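Local coordinates for molybdopterin adenylyltransferase (Helicobacter pylori, PDB 4XCW), which probably transfers an adenylyl group from ATP to molybdopterin, a late step in the biosynthesis of the molybdenum cofactor, at residues V21-L25 / H45-V49. Residues are numbered along the deposited sequence; the frame is centred on the assembly and turned at random.
Sequences VYEDL and HYEIV
Tyr46 and Ile48, two residues apart on strand 42-49, reach from one face of the sheet toward Glu23 and Asp24 of the loop that leads into helix 25-37. The setting is the alpha/beta fold of the probable molybdopterin-binding domain, and strand 42-49 is an outermost strand of the chain's mixed sheet, paired with strand 6-13. The loop makes a type I beta turn from Tyr22 to Leu25, with Glu23 and Asp24 at its two central positions. The two segments together bury 135 Å², and the CA atoms of Glu23 and Ile48 are still 9.0 Å apart, so side chains and one ordered water span the gap. With CG anti to the backbone N (chi1 173°), Tyr46 carries its hydroxyl to the turn, where Asp24 OD1 lies 3.4 Å from Tyr46 OH. The carboxylate and ring planes stand 79° apart, so the carboxylate does not lie parallel to the ring. Ile48 approaches with its terminal methyl: CD1 is 4.1 Å from Asp24 OD1 and 4.2 Å from Glu23 CG, at van der Waals range. Glu23 is poorly ordered, yet its bent chain (chi2 89°) touches Ile48 through the methylene while OE2 hydrogen-bonds Ser14 OG. Tyr46 OH is 3.8 Å from Glu23 O, and one water bridges that pair, donating to Glu23 O at 2.9 Å and hydrogen-bonded to Tyr46 OH at 2.9 Å.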
ATOM      1  N   VAL B  21     -31.367  12.285 -12.094  1.00 97.25           N
ATOM      2  CA  VAL B  21     -30.763  13.559 -12.466  1.00 95.31           C
ATOM      3  C   VAL B  21     -29.536  13.729 -11.574  1.00 87.38           C
ATOM      4  O   VAL B  21     -29.199  12.821 -10.814  1.00 83.87           O
ATOM      5  CB  VAL B  21     -31.734  14.751 -12.308  1.00 84.22           C
ATOM      6  CG1 VAL B  21     -33.002  14.518 -13.118  1.00 92.30           C
ATOM      7  CG2 VAL B  21     -32.066  14.991 -10.844  1.00 81.99           C
ATOM      8  N   TYR B  22     -28.866  14.876 -11.672  1.00 86.80           N
ATOM      9  CA  TYR B  22     -27.616  15.122 -10.943  1.00 86.32           C
ATOM     10  C   TYR B  22     -26.520  14.124 -11.326  1.00 89.46           C
ATOM     11  O   TYR B  22     -25.556  13.941 -10.582  1.00 83.49           O
ATOM     12  CB  TYR B  22     -27.824  15.066  -9.423  1.00 83.18           C
ATOM     13  CG  TYR B  22     -29.033  15.803  -8.898  1.00 85.87           C
ATOM     14  CD1 TYR B  22     -29.357  17.072  -9.358  1.00 87.54           C
ATOM     15  CD2 TYR B  22     -29.845  15.229  -7.928  1.00 89.32           C
ATOM     16  CE1 TYR B  22     -30.463  17.746  -8.871  1.00 91.70           C
ATOM     17  CE2 TYR B  22     -30.952  15.893  -7.436  1.00 93.17           C
ATOM     18  CZ  TYR B  22     -31.256  17.151  -7.910  1.00 94.32           C
ATOM     19  OH  TYR B  22     -32.359  17.813  -7.421  1.00 98.65           O
ATOM     20  N   GLU B  23     -26.665  13.482 -12.481  1.00100.16           N
ATOM     21  CA  GLU B  23     -25.689  12.493 -12.932  1.00101.19           C
ATOM     22  C   GLU B  23     -24.383  13.168 -13.360  1.00 95.16           C
ATOM     23  O   GLU B  23     -23.371  12.506 -13.594  1.00 96.57           O
ATOM     24  CB  GLU B  23     -26.268  11.662 -14.085  1.00114.32           C
ATOM     25  CG  GLU B  23     -25.455  10.425 -14.454  1.00120.11           C
ATOM     26  CD  GLU B  23     -25.861   9.194 -13.667  1.00123.86           C
ATOM     27  OE1 GLU B  23     -27.077   8.976 -13.487  1.00127.66           O
ATOM     28  OE2 GLU B  23     -24.964   8.443 -13.231  1.00122.97           O
ATOM     29  N   ASP B  24     -24.406  14.495 -13.438  1.00 84.65           N
ATOM     30  CA  ASP B  24     -23.259  15.257 -13.911  1.00 75.87           C
ATOM     31  C   ASP B  24     -22.514  16.001 -12.804  1.00 63.37           C
ATOM     32  O   ASP B  24     -21.484  16.617 -13.068  1.00 48.25           O
ATOM     33  CB  ASP B  24     -23.703  16.260 -14.978  1.00 80.35           C
ATOM     34  CG  ASP B  24     -23.821  15.639 -16.354  1.00 88.07           C
ATOM     35  OD1 ASP B  24     -23.886  14.395 -16.450  1.00 91.59           O
ATOM     36  OD2 ASP B  24     -23.846  16.400 -17.344  1.00 92.28           O
ATOM     37  N   LEU B  25     -23.026  15.944 -11.577  1.00 54.82           N
ATOM     38  CA  LEU B  25     -22.477  16.746 -10.480  1.00 46.60           C
ATOM     39  C   LEU B  25     -20.990  16.503 -10.221  1.00 42.96           C
ATOM     40  O   LEU B  25     -20.219  17.450 -10.059  1.00 42.03           O
ATOM     41  CB  LEU B  25     -23.256  16.491  -9.186  1.00 47.88           C
ATOM     42  CG  LEU B  25     -24.591  17.217  -9.013  1.00 56.23           C
ATOM     43  CD1 LEU B  25     -25.054  17.139  -7.561  1.00 58.93           C
ATOM     44  CD2 LEU B  25     -24.494  18.663  -9.485  1.00 50.54           C
ATOM     45  N   HIS B  45     -12.367  15.710 -21.955  1.00 36.00           N
ATOM     46  CA  HIS B  45     -12.960  14.572 -22.642  1.00 37.47           C
ATOM     47  C   HIS B  45     -13.779  13.764 -21.651  1.00 34.52           C
ATOM     48  O   HIS B  45     -13.237  12.934 -20.925  1.00 29.82           O
ATOM     49  CB  HIS B  45     -11.876  13.703 -23.278  1.00 35.71           C
ATOM     50  CG  HIS B  45     -11.017  14.442 -24.253  1.00 38.67           C
ATOM     51  ND1 HIS B  45     -11.355  14.587 -25.582  1.00 40.67           N
ATOM     52  CD2 HIS B  45      -9.840  15.091 -24.091  1.00 36.79           C
ATOM     53  CE1 HIS B  45     -10.419  15.286 -26.197  1.00 44.60           C
ATOM     54  NE2 HIS B  45      -9.488  15.605 -25.315  1.00 38.52           N
ATOM     55  N   TYR B  46     -15.083  14.017 -21.629  1.00 39.71           N
ATOM     56  CA  TYR B  46     -15.958  13.449 -20.611  1.00 40.38           C
ATOM     57  C   TYR B  46     -16.790  12.302 -21.166  1.00 39.94           C
ATOM     58  O   TYR B  46     -17.335  12.396 -22.262  1.00 41.35           O
ATOM     59  CB  TYR B  46     -16.875  14.536 -20.045  1.00 44.86           C
ATOM     60  CG  TYR B  46     -17.950  14.031 -19.106  1.00 49.26           C
ATOM     61  CD1 TYR B  46     -17.633  13.605 -17.820  1.00 46.93           C
ATOM     62  CD2 TYR B  46     -19.284  13.996 -19.497  1.00 54.49           C
ATOM     63  CE1 TYR B  46     -18.614  13.153 -16.954  1.00 45.81           C
ATOM     64  CE2 TYR B  46     -20.273  13.547 -18.636  1.00 55.22           C
ATOM     65  CZ  TYR B  46     -19.929  13.125 -17.365  1.00 51.11           C
ATOM     66  OH  TYR B  46     -20.902  12.678 -16.501  1.00 50.69           O
ATOM     67  N   GLU B  47     -16.879  11.219 -20.401  1.00 36.16           N
ATOM     68  CA  GLU B  47     -17.681  10.066 -20.785  1.00 41.10           C
ATOM     69  C   GLU B  47     -18.314   9.423 -19.565  1.00 36.06           C
ATOM     70  O   GLU B  47     -17.675   9.301 -18.521  1.00 33.56           O
ATOM     71  CB  GLU B  47     -16.833   9.026 -21.520  1.00 46.88           C
ATOM     72  CG  GLU B  47     -16.514   9.372 -22.956  1.00 57.77           C
ATOM     73  CD  GLU B  47     -15.923   8.200 -23.715  1.00 62.43           C
ATOM     74  OE1 GLU B  47     -15.648   8.358 -24.923  1.00 70.16           O
ATOM     75  OE2 GLU B  47     -15.738   7.124 -23.106  1.00 55.10           O
ATOM     76  N   ILE B  48     -19.570   9.023 -19.707  1.00 39.00           N
ATOM     77  CA  ILE B  48     -20.244   8.222 -18.698  1.00 43.19           C
ATOM     78  C   ILE B  48     -20.208   6.772 -19.150  1.00 41.78           C
ATOM     79  O   ILE B  48     -20.648   6.451 -20.250  1.00 45.80           O
ATOM     80  CB  ILE B  48     -21.706   8.662 -18.484  1.00 48.73           C
ATOM     81  CG1 ILE B  48     -21.781  10.169 -18.246  1.00 53.41           C
ATOM     82  CG2 ILE B  48     -22.332   7.898 -17.322  1.00 48.58           C
ATOM     83  CD1 ILE B  48     -23.185  10.673 -17.953  1.00 58.84           C
ATOM     84  N   VAL B  49     -19.678   5.901 -18.304  1.00 36.87           N
ATOM     85  CA  VAL B  49     -19.519   4.496 -18.659  1.00 39.17           C
ATOM     86  C   VAL B  49     -20.125   3.589 -17.588  1.00 41.14           C
ATOM     87  O   VAL B  49     -19.982   3.846 -16.393  1.00 38.66           O
ATOM     88  CB  VAL B  49     -18.025   4.159 -18.876  1.00 41.09           C
ATOM     89  CG1 VAL B  49     -17.815   2.668 -19.081  1.00 43.92           C
ATOM     90  CG2 VAL B  49     -17.502   4.926 -20.072  1.00 43.61           C
TER
HETATM   91  O   HOH W   1     -20.519  12.959 -13.624  1.00 39.14           O